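Local coordinates for protein SAM-dependent methyltransferase (PDB 1WZN) that probably transfers a methyl group from S-adenosylmethionine to an unspecified acceptor, and binds the product S-adenosylhomocysteine, at residues Glu3-Leu8 / Glu73-Val78; Glu10-Ile15 / Thr52-Leu57; Ile15-Ile20 / Trp159-Gly164. All coordinates share one frame; numbering follows the deposited sequence.

Overall arrangement
From the N terminus the chain first lays down residues 3-8, whose partner in interaction 1, the start of helix 73-85, closes a loop of 64 residues. Nested within that loop lies interaction 2, where the short helix 12-15 meets the glycine-rich turn and helix 54-61. Interaction 3 begins where interaction 2 leaves off, sharing Ile15, and reaches much further, to strand 157-163; along the chain it crosses both others. Interactions 1 and 2 thus tie the N-terminal segment to the Rossmann-like methyltransferase core, while interaction 3 ties it to an edge strand, within this chain, of the separate antiparallel sheet. All three touch S-adenosylhomocysteine.

Interaction 1: residues Glu3-Leu8 / Glu73-Val78; sequences ELYTLL and EEMLRV. With SAH (S-adenosyl-L-homocysteine), chain F; SO4 (sulfate ion), chain D.
Met75 curls against Tyr5 and the bound cofactor at once, a worked example of a flexible thioether fitted to two partners. Its chain is bent at chi2 (-68°) and again at chi3, which curls its methyl end back toward the tyrosine. Its CG lies 3.7 Å from Tyr5 CB, and its SD stands at the edge of the ring, 5.2 Å from the ring centroid, a Met-aromatic contact. The terminal CE lies 3.6 Å from O3' of S-adenosylhomocysteine, so one side chain touches tyrosine and ribose together.

The tyrosine ring itself is sandwiched. The ribose C3' sits 3.5 Å above the centre of one face, while CB of Leu4 approaches the opposite face near its rim. CE1 comes within 3.6 Å of the ligand SD, and the hydroxyl is hydrogen-bonded to Tyr118. Replacing the tyrosine with an alanine would remove the ring, and the ribose would probably lose its aromatic platform, Met75 its ring partner and the Tyr118 hydroxyl this mate.

Beside this pair, Thr6 and Glu74 run alongside each other, pointing the same way. Thr6 turns CG2 to OE2 of Glu74 at 3.5 Å, and its own OG1 is taken by the carbonyl of Tyr2. The backbone O of Tyr5, packed against Glu74 CB and Met75 CG, is buried with no polar partner.

The contact sets the N-terminal segment against the start of helix 73-85. Helix 12-15 adjoins through Tyr12, strand 198-208 packs on Leu4 and Leu8, and strand 91-94 lies against Leu76.

Interaction 2: residues Glu10-Ile15 / Thr52-Leu57; sequences EYYDTI and TGIPTL. With SAH (S-adenosyl-L-homocysteine), chain F.
The side chains of Asp13 and Thr52 run antiparallel past each other, and their ends join in a short hydrogen bond. Thr52 OG1 donates to OD1 of Asp13 at 2.7 Å, reaching the carboxylate on its syn side. This fits the threonine torsion: with chi1 at 64°, OG1 lies between the backbone N and the carbonyl carbon while CG2 is left to pack at 3.8 Å from Tyr12 CD2.

Tyr12 lies aslant to Thr52 and to Ile54. Its CG stands opposite the backbone N (chi1 -170°), which carries the ring toward the cofactor. There OH lies 3.3 Å from SD of S-adenosylhomocysteine. Ile54 brings CD1 to the edge of the ring, 4.1 Å from CE2, and the same methyl also borders Asp13 OD1. Pro55 adds CD to the pocket, 3.5 Å from the ligand O.

Gly53 occupies the N-cap position of helix 54-61, within the turn that follows the first strand of the core, the region that in this family borders the cofactor. The other oxygen of Asp13, OD2, makes a salt bridge with Lys82. The aspartate is therefore shared between a neutral hydroxyl and a cation, an arrangement that would probably stabilise its negative charge at this largely buried contact.

Interaction 3: residues Ile15-Ile20 / Trp159-Gly164; sequences IYRRRI and WNEQKG. With SAH (S-adenosyl-L-homocysteine), chain F.
OE2 of Glu161 is approached by two arginines at once. Arg17 NH2 donates to it at 3.1 Å through the syn lone pair, and Arg18 NH1 adds a salt bridge at 3.2 Å. The other oxygen, OE1, takes a straighter bond from Arg17 NE at 2.8 Å, with an N-H...O angle of 160°. Arg17 therefore grips the carboxylate side-on, one nitrogen to each oxygen, although the two planes are turned 44° apart. A bend at chi3 (50°) swings its guanidinium round to do this, and NH1 goes to Glu21 in a further salt bridge. Arg18 comes instead with an extended chain, its plane nearly perpendicular to that of the carboxylate. NH2 of Arg17 lies above one face of the Arg18 guanidinium, toward its rim, and the shared carboxylate probably offsets the closeness of the two cations.

Trp159 lies next to this network, its CZ3 3.5 Å from Arg18 NH1 at the edge of the guanidinium. The indole also turns its edge to the backbone of Ile15: CH2 is 3.1 Å from Ile15 O. Ile15 CG2 meets the same carbon at 3.6 Å, the two side chains crossing at about a right angle. At the far side of the indole, NE1 is hydrogen-bonded to Asp172.

Arg19, the next residue in the helix, sends its guanidinium to the cofactor instead and makes a weak hydrogen bond through NH2 to its carboxylate O. The contact joins the start of helix 17-21 to strand 157-163, which pairs with strand 166-177; helix 54-61 packs on Arg19 and Ile20, and Asn160 reaches Lys186 of the third subunit.

Interaction 1: residues Glu3-Leu8 / Glu73-Val78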
loop_
_atom_site.group_PDB
_atom_site.type_symbol
_atom_site.label_atom_id
_atom_site.label_comp_id
_atom_site.label_asym_id
_atom_site.label_seq_id
_atom_site.Cartn_x
_atom_site.Cartn_y
_atom_site.Cartn_z
ATOM N N GLU A 3 0.513 -28.891 -11.992
ATOM C CA GLU A 3 -0.865 -28.823 -12.494
ATOM C C GLU A 3 -0.938 -28.048 -13.807
ATOM O O GLU A 3 -1.768 -28.337 -14.671
ATOM C CB GLU A 3 -1.788 -28.122 -11.493
ATOM C CG GLU A 3 -1.974 -28.814 -10.163
ATOM C CD GLU A 3 -0.726 -28.796 -9.301
ATOM O OE1 GLU A 3 0.108 -27.859 -9.428
ATOM O OE2 GLU A 3 -0.598 -29.721 -8.476
ATOM N N LEU A 4 -0.080 -27.044 -13.937
ATOM C CA LEU A 4 -0.049 -26.203 -15.129
ATOM C C LEU A 4 0.429 -26.943 -16.376
ATOM O O LEU A 4 0.076 -26.575 -17.498
ATOM C CB LEU A 4 0.859 -24.999 -14.872
ATOM C CG LEU A 4 0.981 -23.913 -15.940
ATOM C CD1 LEU A 4 -0.375 -23.248 -16.163
ATOM C CD2 LEU A 4 2.010 -22.883 -15.488
ATOM N N TYR A 5 1.212 -28.001 -16.174
ATOM C CA TYR A 5 1.786 -28.765 -17.280
ATOM C C TYR A 5 1.097 -30.080 -17.594
ATOM O O TYR A 5 1.490 -30.795 -18.522
ATOM C CB TYR A 5 3.262 -29.010 -16.980
ATOM C CG TYR A 5 3.932 -27.752 -16.492
ATOM C CD1 TYR A 5 3.791 -26.561 -17.199
ATOM C CD2 TYR A 5 4.677 -27.736 -15.314
ATOM C CE1 TYR A 5 4.366 -25.388 -16.752
ATOM C CE2 TYR A 5 5.262 -26.560 -14.856
ATOM C CZ TYR A 5 5.098 -25.391 -15.582
ATOM O OH TYR A 5 5.640 -24.210 -15.143
ATOM N N THR A 6 0.069 -30.398 -16.823
ATOM C CA THR A 6 -0.689 -31.618 -17.044
ATOM C C THR A 6 -2.153 -31.299 -17.343
ATOM O O THR A 6 -2.592 -31.268 -18.484
ATOM C CB THR A 6 -0.560 -32.511 -15.804
ATOM O OG1 THR A 6 -0.893 -31.758 -14.631
ATOM C CG2 THR A 6 0.877 -33.016 -15.674
ATOM N N LEU A 7 -2.930 -31.070 -16.272
ATOM C CA LEU A 7 -4.346 -30.795 -16.484
ATOM C C LEU A 7 -4.589 -29.489 -17.259
ATOM O O LEU A 7 -5.579 -29.340 -17.963
ATOM C CB LEU A 7 -5.061 -30.787 -15.129
ATOM C CG LEU A 7 -5.082 -32.176 -14.481
ATOM C CD1 LEU A 7 -4.852 -32.131 -12.970
ATOM C CD2 LEU A 7 -6.402 -32.924 -14.694
ATOM N N LEU A 8 -3.662 -28.507 -17.103
ATOM C CA LEU A 8 -3.854 -27.209 -17.772
ATOM C C LEU A 8 -2.991 -27.085 -19.032
ATOM O O LEU A 8 -2.903 -26.043 -19.671
ATOM C CB LEU A 8 -3.491 -26.071 -16.799
ATOM C CG LEU A 8 -4.544 -25.857 -15.706
ATOM C CD1 LEU A 8 -4.059 -24.897 -14.621
ATOM C CD2 LEU A 8 -5.850 -25.266 -16.248
ATOM N N GLU A 73 4.352 -35.311 -20.921
ATOM C CA GLU A 73 3.834 -35.679 -22.230
ATOM C C GLU A 73 2.682 -34.760 -22.630
ATOM O O GLU A 73 2.474 -34.490 -23.815
ATOM C CB GLU A 73 3.349 -37.132 -22.192
ATOM C CG GLU A 73 2.989 -37.710 -23.544
ATOM C CD GLU A 73 4.144 -37.629 -24.523
ATOM O OE1 GLU A 73 5.270 -38.023 -24.155
ATOM O OE2 GLU A 73 3.921 -37.171 -25.660
ATOM N N GLU A 74 1.928 -34.276 -21.644
ATOM C CA GLU A 74 0.806 -33.390 -21.945
ATOM C C GLU A 74 1.280 -32.102 -22.626
ATOM O O GLU A 74 0.582 -31.545 -23.481
ATOM C CB GLU A 74 0.024 -33.052 -20.668
ATOM C CG GLU A 74 -0.621 -34.265 -19.998
ATOM C CD GLU A 74 0.244 -34.870 -18.907
ATOM O OE1 GLU A 74 1.489 -34.852 -19.043
ATOM O OE2 GLU A 74 -0.322 -35.374 -17.913
ATOM N N MET A 75 2.462 -31.625 -22.242
ATOM C CA MET A 75 3.017 -30.416 -22.850
ATOM C C MET A 75 3.564 -30.742 -24.239
ATOM O O MET A 75 3.334 -29.998 -25.198
ATOM C CB MET A 75 4.137 -29.837 -21.977
ATOM C CG MET A 75 3.672 -29.333 -20.609
ATOM S SD MET A 75 2.617 -27.865 -20.728
ATOM C CE MET A 75 3.826 -26.617 -21.024
ATOM N N LEU A 76 4.295 -31.850 -24.344
ATOM C CA LEU A 76 4.867 -32.277 -25.620
ATOM C C LEU A 76 3.775 -32.513 -26.666
ATOM O O LEU A 76 3.984 -32.288 -27.862
ATOM C CB LEU A 76 5.683 -33.563 -25.436
ATOM C CG LEU A 76 6.895 -33.504 -24.499
ATOM C CD1 LEU A 76 7.540 -34.877 -24.392
ATOM C CD2 LEU A 76 7.895 -32.484 -25.024
ATOM N N ARG A 77 2.611 -32.971 -26.214
ATOM C CA ARG A 77 1.505 -33.223 -27.129
ATOM C C ARG A 77 1.175 -31.944 -27.891
ATOM O O ARG A 77 0.951 -31.971 -29.103
ATOM C CB ARG A 77 0.276 -33.706 -26.354
ATOM C CG ARG A 77 -0.917 -34.017 -27.238
ATOM C CD ARG A 77 -2.090 -34.557 -26.432
ATOM N NE ARG A 77 -3.223 -34.866 -27.302
ATOM C CZ ARG A 77 -4.368 -35.398 -26.883
ATOM N NH1 ARG A 77 -4.540 -35.687 -25.597
ATOM N NH2 ARG A 77 -5.342 -35.642 -27.750
ATOM N N VAL A 78 1.149 -30.825 -27.167
ATOM C CA VAL A 78 0.863 -29.522 -27.756
ATOM C C VAL A 78 1.990 -29.098 -28.687
ATOM O O VAL A 78 1.752 -28.618 -29.792
ATOM C CB VAL A 78 0.692 -28.434 -26.654
ATOM C CG1 VAL A 78 0.416 -27.069 -27.295
ATOM C CG2 VAL A 78 -0.438 -28.828 -25.711
HETATM N N SAH F . 10.451 -23.608 -22.126
HETATM C CA SAH F . 8.937 -23.459 -22.246
HETATM C CB SAH F . 8.127 -23.868 -21.047
HETATM C CG SAH F . 8.292 -23.171 -19.706
HETATM S SD SAH F . 7.175 -24.061 -18.530
HETATM C C SAH F . 8.675 -21.936 -22.638
HETATM O O SAH F . 9.636 -21.155 -22.777
HETATM O OXT SAH F . 7.435 -21.607 -22.806
HETATM C "C5'" SAH F . 8.259 -25.018 -17.541
HETATM C "C4'" SAH F . 8.463 -26.488 -18.155
HETATM O "O4'" SAH F . 9.333 -27.109 -17.203
HETATM C "C3'" SAH F . 7.238 -27.373 -18.181
HETATM O "O3'" SAH F . 6.925 -27.756 -19.520
HETATM C "C2'" SAH F . 7.643 -28.572 -17.227
HETATM O "O2'" SAH F . 7.048 -29.802 -17.619
HETATM C "C1'" SAH F . 9.159 -28.553 -17.320
HETATM N N9 SAH F . 9.857 -29.147 -16.339
HETATM C C8 SAH F . 9.917 -28.947 -14.966
HETATM N N7 SAH F . 10.727 -29.726 -14.327
HETATM C C5 SAH F . 11.288 -30.552 -15.340
HETATM C C6 SAH F . 12.254 -31.612 -15.267
HETATM N N6 SAH F . 12.825 -32.023 -14.126
HETATM N N1 SAH F . 12.566 -32.194 -16.478
HETATM C C2 SAH F . 12.007 -31.806 -17.660
HETATM N N3 SAH F . 11.078 -30.792 -17.769
HETATM C C4 SAH F . 10.767 -30.215 -16.575
HETATM S S SO4 D . -3.306 -34.163 -31.072
HETATM O O1 SO4 D . -2.161 -34.866 -30.463
HETATM O O2 SO4 D . -2.821 -33.065 -31.932
HETATM O O3 SO4 D . -4.165 -33.615 -30.006
HETATM O O4 SO4 D . -4.080 -35.118 -31.889
#

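Interaction 2: residues Glu10-Ile15 / Thr52-Leu57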
loop_
_atom_site.group_PDB
_atom_site.type_symbol
_atom_site.label_atom_id
_atom_site.label_comp_id
_atom_site.label_asym_id
_atom_site.label_seq_id
_atom_site.Cartn_x
_atom_site.Cartn_y
_atom_site.Cartn_z
ATOM N N GLU A 10 -3.290 -27.894 -22.216
ATOM C CA GLU A 10 -3.964 -27.362 -23.398
ATOM C C GLU A 10 -4.313 -25.872 -23.275
ATOM O O GLU A 10 -4.708 -25.244 -24.259
ATOM C CB GLU A 10 -5.243 -28.159 -23.699
ATOM C CG GLU A 10 -5.037 -29.615 -24.115
ATOM C CD GLU A 10 -4.219 -29.771 -25.391
ATOM O OE1 GLU A 10 -4.178 -28.825 -26.208
ATOM O OE2 GLU A 10 -3.624 -30.850 -25.580
ATOM N N TYR A 11 -4.163 -25.307 -22.078
ATOM C CA TYR A 11 -4.458 -23.893 -21.856
ATOM C C TYR A 11 -3.187 -23.072 -21.668
ATOM O O TYR A 11 -3.240 -21.848 -21.564
ATOM C CB TYR A 11 -5.348 -23.717 -20.617
ATOM C CG TYR A 11 -6.712 -24.356 -20.743
ATOM C CD1 TYR A 11 -7.733 -23.737 -21.467
ATOM C CD2 TYR A 11 -6.971 -25.598 -20.167
ATOM C CE1 TYR A 11 -8.982 -24.346 -21.614
ATOM C CE2 TYR A 11 -8.215 -26.213 -20.309
ATOM C CZ TYR A 11 -9.212 -25.582 -21.034
ATOM O OH TYR A 11 -10.434 -26.196 -21.173
ATOM N N TYR A 12 -2.041 -23.744 -21.625
ATOM C CA TYR A 12 -0.768 -23.052 -21.429
ATOM C C TYR A 12 -0.518 -21.908 -22.423
ATOM O O TYR A 12 -0.156 -20.799 -22.027
ATOM C CB TYR A 12 0.396 -24.053 -21.509
ATOM C CG TYR A 12 1.727 -23.463 -21.082
ATOM C CD1 TYR A 12 2.095 -23.418 -19.731
ATOM C CD2 TYR A 12 2.601 -22.922 -22.019
ATOM C CE1 TYR A 12 3.301 -22.847 -19.335
ATOM C CE2 TYR A 12 3.809 -22.346 -21.632
ATOM C CZ TYR A 12 4.150 -22.311 -20.287
ATOM O OH TYR A 12 5.330 -21.723 -19.905
ATOM N N ASP A 13 -0.698 -22.171 -23.714
ATOM C CA ASP A 13 -0.466 -21.144 -24.723
ATOM C C ASP A 13 -1.460 -19.985 -24.599
ATOM O O ASP A 13 -1.153 -18.855 -24.978
ATOM C CB ASP A 13 -0.523 -21.750 -26.135
ATOM C CG ASP A 13 0.699 -22.609 -26.449
ATOM O OD1 ASP A 13 1.577 -22.729 -25.568
ATOM O OD2 ASP A 13 0.783 -23.161 -27.569
ATOM N N THR A 14 -2.640 -20.271 -24.066
ATOM C CA THR A 14 -3.667 -19.241 -23.882
ATOM C C THR A 14 -3.242 -18.357 -22.717
ATOM O O THR A 14 -3.215 -17.127 -22.819
ATOM C CB THR A 14 -5.026 -19.882 -23.573
ATOM O OG1 THR A 14 -5.490 -20.571 -24.741
ATOM C CG2 THR A 14 -6.052 -18.822 -23.144
ATOM N N ILE A 15 -2.889 -19.003 -21.613
ATOM C CA ILE A 15 -2.444 -18.304 -20.417
ATOM C C ILE A 15 -1.221 -17.445 -20.751
ATOM O O ILE A 15 -1.094 -16.316 -20.272
ATOM C CB ILE A 15 -2.089 -19.324 -19.307
ATOM C CG1 ILE A 15 -3.361 -20.037 -18.840
ATOM C CG2 ILE A 15 -1.377 -18.630 -18.148
ATOM C CD1 ILE A 15 -3.113 -21.256 -17.972
ATOM N N THR A 52 5.367 -26.434 -24.320
ATOM C CA THR A 52 4.606 -26.472 -25.570
ATOM C C THR A 52 5.468 -26.043 -26.758
ATOM O O THR A 52 4.974 -25.883 -27.878
ATOM C CB THR A 52 3.381 -25.553 -25.516
ATOM O OG1 THR A 52 3.817 -24.194 -25.381
ATOM C CG2 THR A 52 2.475 -25.936 -24.340
ATOM N N GLY A 53 6.757 -25.847 -26.499
ATOM C CA GLY A 53 7.690 -25.489 -27.554
ATOM C C GLY A 53 7.630 -24.102 -28.158
ATOM O O GLY A 53 8.022 -23.919 -29.316
ATOM N N ILE A 54 7.165 -23.122 -27.385
ATOM C CA ILE A 54 7.064 -21.751 -27.871
ATOM C C ILE A 54 8.385 -21.275 -28.492
ATOM O O ILE A 54 8.427 -20.946 -29.677
ATOM C CB ILE A 54 6.579 -20.810 -26.734
ATOM C CG1 ILE A 54 5.102 -21.112 -26.446
ATOM C CG2 ILE A 54 6.745 -19.349 -27.134
ATOM C CD1 ILE A 54 4.545 -20.460 -25.198
ATOM N N PRO A 55 9.483 -21.234 -27.713
ATOM C CA PRO A 55 10.722 -20.784 -28.361
ATOM C C PRO A 55 11.342 -21.882 -29.243
ATOM O O PRO A 55 12.097 -21.593 -30.172
ATOM C CB PRO A 55 11.614 -20.400 -27.177
ATOM C CG PRO A 55 11.158 -21.344 -26.097
ATOM C CD PRO A 55 9.652 -21.331 -26.250
ATOM N N THR A 56 11.012 -23.137 -28.943
ATOM C CA THR A 56 11.515 -24.294 -29.688
ATOM C C THR A 56 11.152 -24.185 -31.174
ATOM O O THR A 56 12.003 -24.336 -32.050
ATOM C CB THR A 56 10.903 -25.608 -29.138
ATOM O OG1 THR A 56 10.878 -25.558 -27.703
ATOM C CG2 THR A 56 11.732 -26.812 -29.575
ATOM N N LEU A 57 9.876 -23.939 -31.448
ATOM C CA LEU A 57 9.401 -23.807 -32.821
ATOM C C LEU A 57 9.971 -22.566 -33.504
ATOM O O LEU A 57 10.271 -22.590 -34.700
ATOM C CB LEU A 57 7.868 -23.781 -32.852
ATOM C CG LEU A 57 7.184 -25.159 -32.919
ATOM C CD1 LEU A 57 7.441 -25.938 -31.635
ATOM C CD2 LEU A 57 5.691 -24.980 -33.137
HETATM N N SAH F . 10.451 -23.608 -22.126
HETATM C CA SAH F . 8.937 -23.459 -22.246
HETATM C CB SAH F . 8.127 -23.868 -21.047
HETATM C CG SAH F . 8.292 -23.171 -19.706
HETATM S SD SAH F . 7.175 -24.061 -18.530
HETATM C C SAH F . 8.675 -21.936 -22.638
HETATM O O SAH F . 9.636 -21.155 -22.777
HETATM O OXT SAH F . 7.435 -21.607 -22.806
HETATM C "C5'" SAH F . 8.259 -25.018 -17.541
HETATM C "C4'" SAH F . 8.463 -26.488 -18.155
HETATM O "O4'" SAH F . 9.333 -27.109 -17.203
HETATM C "C3'" SAH F . 7.238 -27.373 -18.181
HETATM O "O3'" SAH F . 6.925 -27.756 -19.520
HETATM C "C2'" SAH F . 7.643 -28.572 -17.227
HETATM O "O2'" SAH F . 7.048 -29.802 -17.619
HETATM C "C1'" SAH F . 9.159 -28.553 -17.320
HETATM N N9 SAH F . 9.857 -29.147 -16.339
HETATM C C8 SAH F . 9.917 -28.947 -14.966
HETATM N N7 SAH F . 10.727 -29.726 -14.327
HETATM C C5 SAH F . 11.288 -30.552 -15.340
HETATM C C6 SAH F . 12.254 -31.612 -15.267
HETATM N N6 SAH F . 12.825 -32.023 -14.126
HETATM N N1 SAH F . 12.566 -32.194 -16.478
HETATM C C2 SAH F . 12.007 -31.806 -17.660
HETATM N N3 SAH F . 11.078 -30.792 -17.769
HETATM C C4 SAH F . 10.767 -30.215 -16.575
#

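Interaction 3: residues Ile15-Ile20 / Trp159-Gly164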
loop_
_atom_site.group_PDB
_atom_site.type_symbol
_atom_site.label_atom_id
_atom_site.label_comp_id
_atom_site.label_asym_id
_atom_site.label_seq_id
_atom_site.Cartn_x
_atom_site.Cartn_y
_atom_site.Cartn_z
ATOM N N ILE A 15 -2.889 -19.003 -21.613
ATOM C CA ILE A 15 -2.444 -18.304 -20.417
ATOM C C ILE A 15 -1.221 -17.445 -20.751
ATOM O O ILE A 15 -1.094 -16.316 -20.272
ATOM C CB ILE A 15 -2.089 -19.324 -19.307
ATOM C CG1 ILE A 15 -3.361 -20.037 -18.840
ATOM C CG2 ILE A 15 -1.377 -18.630 -18.148
ATOM C CD1 ILE A 15 -3.113 -21.256 -17.972
ATOM N N TYR A 16 -0.331 -17.965 -21.595
ATOM C CA TYR A 16 0.878 -17.202 -21.886
ATOM C C TYR A 16 0.877 -16.615 -23.302
ATOM O O TYR A 16 1.846 -16.705 -24.043
ATOM C CB TYR A 16 2.084 -18.124 -21.704
ATOM C CG TYR A 16 2.315 -18.375 -20.257
ATOM C CD1 TYR A 16 2.794 -17.353 -19.440
ATOM C CD2 TYR A 16 2.037 -19.629 -19.707
ATOM C CE1 TYR A 16 2.980 -17.578 -18.083
ATOM C CE2 TYR A 16 2.231 -19.852 -18.350
ATOM C CZ TYR A 16 2.701 -18.835 -17.539
ATOM O OH TYR A 16 2.874 -19.041 -16.180
ATOM N N ARG A 17 -0.278 -16.029 -23.679
ATOM C CA ARG A 17 -0.388 -15.396 -24.992
ATOM C C ARG A 17 0.688 -14.324 -25.191
ATOM O O ARG A 17 1.232 -14.133 -26.271
ATOM C CB ARG A 17 -1.779 -14.767 -25.090
ATOM C CG ARG A 17 -1.949 -13.891 -26.330
ATOM C CD ARG A 17 -3.336 -13.237 -26.383
ATOM N NE ARG A 17 -3.655 -12.592 -25.105
ATOM C CZ ARG A 17 -2.967 -11.480 -24.787
ATOM N NH1 ARG A 17 -2.054 -11.005 -25.616
ATOM N NH2 ARG A 17 -3.213 -10.858 -23.630
ATOM N N ARG A 18 0.963 -13.586 -24.098
ATOM C CA ARG A 18 1.939 -12.505 -24.181
ATOM C C ARG A 18 3.348 -13.031 -24.452
ATOM O O ARG A 18 4.101 -12.499 -25.259
ATOM C CB ARG A 18 1.912 -11.739 -22.858
ATOM C CG ARG A 18 0.560 -11.068 -22.607
ATOM C CD ARG A 18 0.581 -10.177 -21.362
ATOM N NE ARG A 18 -0.751 -9.623 -21.106
ATOM C CZ ARG A 18 -1.650 -10.431 -20.513
ATOM N NH1 ARG A 18 -1.311 -11.660 -20.166
ATOM N NH2 ARG A 18 -2.893 -9.989 -20.297
ATOM N N ARG A 19 3.716 -14.090 -23.710
ATOM C CA ARG A 19 5.031 -14.680 -23.917
ATOM C C ARG A 19 5.246 -15.065 -25.381
ATOM O O ARG A 19 6.344 -14.987 -25.916
ATOM C CB ARG A 19 5.142 -15.921 -23.030
ATOM C CG ARG A 19 6.582 -16.419 -22.904
ATOM C CD ARG A 19 6.781 -17.778 -23.583
ATOM N NE ARG A 19 8.078 -18.353 -23.215
ATOM C CZ ARG A 19 9.150 -17.970 -23.933
ATOM N NH1 ARG A 19 9.012 -17.101 -24.921
ATOM N NH2 ARG A 19 10.354 -18.470 -23.642
ATOM N N ILE A 20 4.151 -15.525 -26.015
ATOM C CA ILE A 20 4.248 -15.943 -27.410
ATOM C C ILE A 20 4.387 -14.748 -28.355
ATOM O O ILE A 20 5.070 -14.794 -29.371
ATOM C CB ILE A 20 2.987 -16.730 -27.766
ATOM C CG1 ILE A 20 2.983 -18.084 -27.053
ATOM C CG2 ILE A 20 2.951 -16.997 -29.281
ATOM C CD1 ILE A 20 1.779 -18.943 -27.449
ATOM N N TRP A 159 -6.382 -11.666 -13.594
ATOM C CA TRP A 159 -6.379 -11.341 -15.014
ATOM C C TRP A 159 -7.160 -12.394 -15.792
ATOM O O TRP A 159 -7.600 -13.395 -15.223
ATOM C CB TRP A 159 -4.950 -11.226 -15.547
ATOM C CG TRP A 159 -4.063 -12.389 -15.252
ATOM C CD1 TRP A 159 -3.651 -12.826 -14.020
ATOM C CD2 TRP A 159 -3.424 -13.231 -16.212
ATOM N NE1 TRP A 159 -2.788 -13.889 -14.160
ATOM C CE2 TRP A 159 -2.632 -14.157 -15.496
ATOM C CE3 TRP A 159 -3.441 -13.293 -17.613
ATOM C CZ2 TRP A 159 -1.862 -15.135 -16.135
ATOM C CZ3 TRP A 159 -2.675 -14.265 -18.248
ATOM C CH2 TRP A 159 -1.896 -15.172 -17.507
ATOM N N ASN A 160 -7.340 -12.175 -17.092
ATOM C CA ASN A 160 -8.122 -13.116 -17.882
ATOM C C ASN A 160 -7.633 -13.303 -19.308
ATOM O O ASN A 160 -6.982 -12.430 -19.874
ATOM C CB ASN A 160 -9.584 -12.663 -17.921
ATOM C CG ASN A 160 -9.762 -11.323 -18.625
ATOM O OD1 ASN A 160 -9.268 -10.294 -18.168
ATOM N ND2 ASN A 160 -10.471 -11.335 -19.745
ATOM N N GLU A 161 -7.956 -14.462 -19.868
ATOM C CA GLU A 161 -7.608 -14.810 -21.238
ATOM C C GLU A 161 -8.784 -15.607 -21.794
ATOM O O GLU A 161 -9.781 -15.816 -21.101
ATOM C CB GLU A 161 -6.330 -15.658 -21.291
ATOM C CG GLU A 161 -5.045 -14.926 -20.923
ATOM C CD GLU A 161 -4.710 -13.771 -21.859
ATOM O OE1 GLU A 161 -5.118 -13.797 -23.038
ATOM O OE2 GLU A 161 -4.011 -12.838 -21.412
ATOM N N GLN A 162 -8.672 -16.059 -23.038
ATOM C CA GLN A 162 -9.760 -16.808 -23.650
ATOM C C GLN A 162 -9.285 -17.802 -24.697
ATOM O O GLN A 162 -8.454 -17.478 -25.545
ATOM C CB GLN A 162 -10.767 -15.843 -24.297
ATOM C CG GLN A 162 -12.032 -16.535 -24.807
ATOM C CD GLN A 162 -13.084 -15.562 -25.334
ATOM O OE1 GLN A 162 -13.082 -14.383 -24.989
ATOM N NE2 GLN A 162 -13.995 -16.066 -26.157
ATOM N N LYS A 163 -9.817 -19.014 -24.629
ATOM C CA LYS A 163 -9.478 -20.052 -25.592
ATOM C C LYS A 163 -10.789 -20.517 -26.214
ATOM O O LYS A 163 -11.571 -21.220 -25.579
ATOM C CB LYS A 163 -8.775 -21.224 -24.904
ATOM C CG LYS A 163 -8.375 -22.339 -25.858
ATOM C CD LYS A 163 -7.707 -23.491 -25.130
ATOM C CE LYS A 163 -7.511 -24.686 -26.055
ATOM N NZ LYS A 163 -6.729 -24.306 -27.262
ATOM N N GLY A 164 -11.032 -20.116 -27.457
ATOM C CA GLY A 164 -12.271 -20.503 -28.104
ATOM C C GLY A 164 -13.441 -19.869 -27.374
ATOM O O GLY A 164 -13.460 -18.655 -27.163
HETATM N N SAH F . 10.451 -23.608 -22.126
HETATM C CA SAH F . 8.937 -23.459 -22.246
HETATM C CB SAH F . 8.127 -23.868 -21.047
HETATM C CG SAH F . 8.292 -23.171 -19.706
HETATM S SD SAH F . 7.175 -24.061 -18.530
HETATM C C SAH F . 8.675 -21.936 -22.638
HETATM O O SAH F . 9.636 -21.155 -22.777
HETATM O OXT SAH F . 7.435 -21.607 -22.806
HETATM C "C5'" SAH F . 8.259 -25.018 -17.541
HETATM C "C4'" SAH F . 8.463 -26.488 -18.155
HETATM O "O4'" SAH F . 9.333 -27.109 -17.203
HETATM C "C3'" SAH F . 7.238 -27.373 -18.181
HETATM O "O3'" SAH F . 6.925 -27.756 -19.520
HETATM C "C2'" SAH F . 7.643 -28.572 -17.227
HETATM O "O2'" SAH F . 7.048 -29.802 -17.619
HETATM C "C1'" SAH F . 9.159 -28.553 -17.320
HETATM N N9 SAH F . 9.857 -29.147 -16.339
HETATM C C8 SAH F . 9.917 -28.947 -14.966
HETATM N N7 SAH F . 10.727 -29.726 -14.327
HETATM C C5 SAH F . 11.288 -30.552 -15.340
HETATM C C6 SAH F . 12.254 -31.612 -15.267
HETATM N N6 SAH F . 12.825 -32.023 -14.126
HETATM N N1 SAH F . 12.566 -32.194 -16.478
HETATM C C2 SAH F . 12.007 -31.806 -17.660
HETATM N N3 SAH F . 11.078 -30.792 -17.769
HETATM C C4 SAH F . 10.767 -30.215 -16.575
#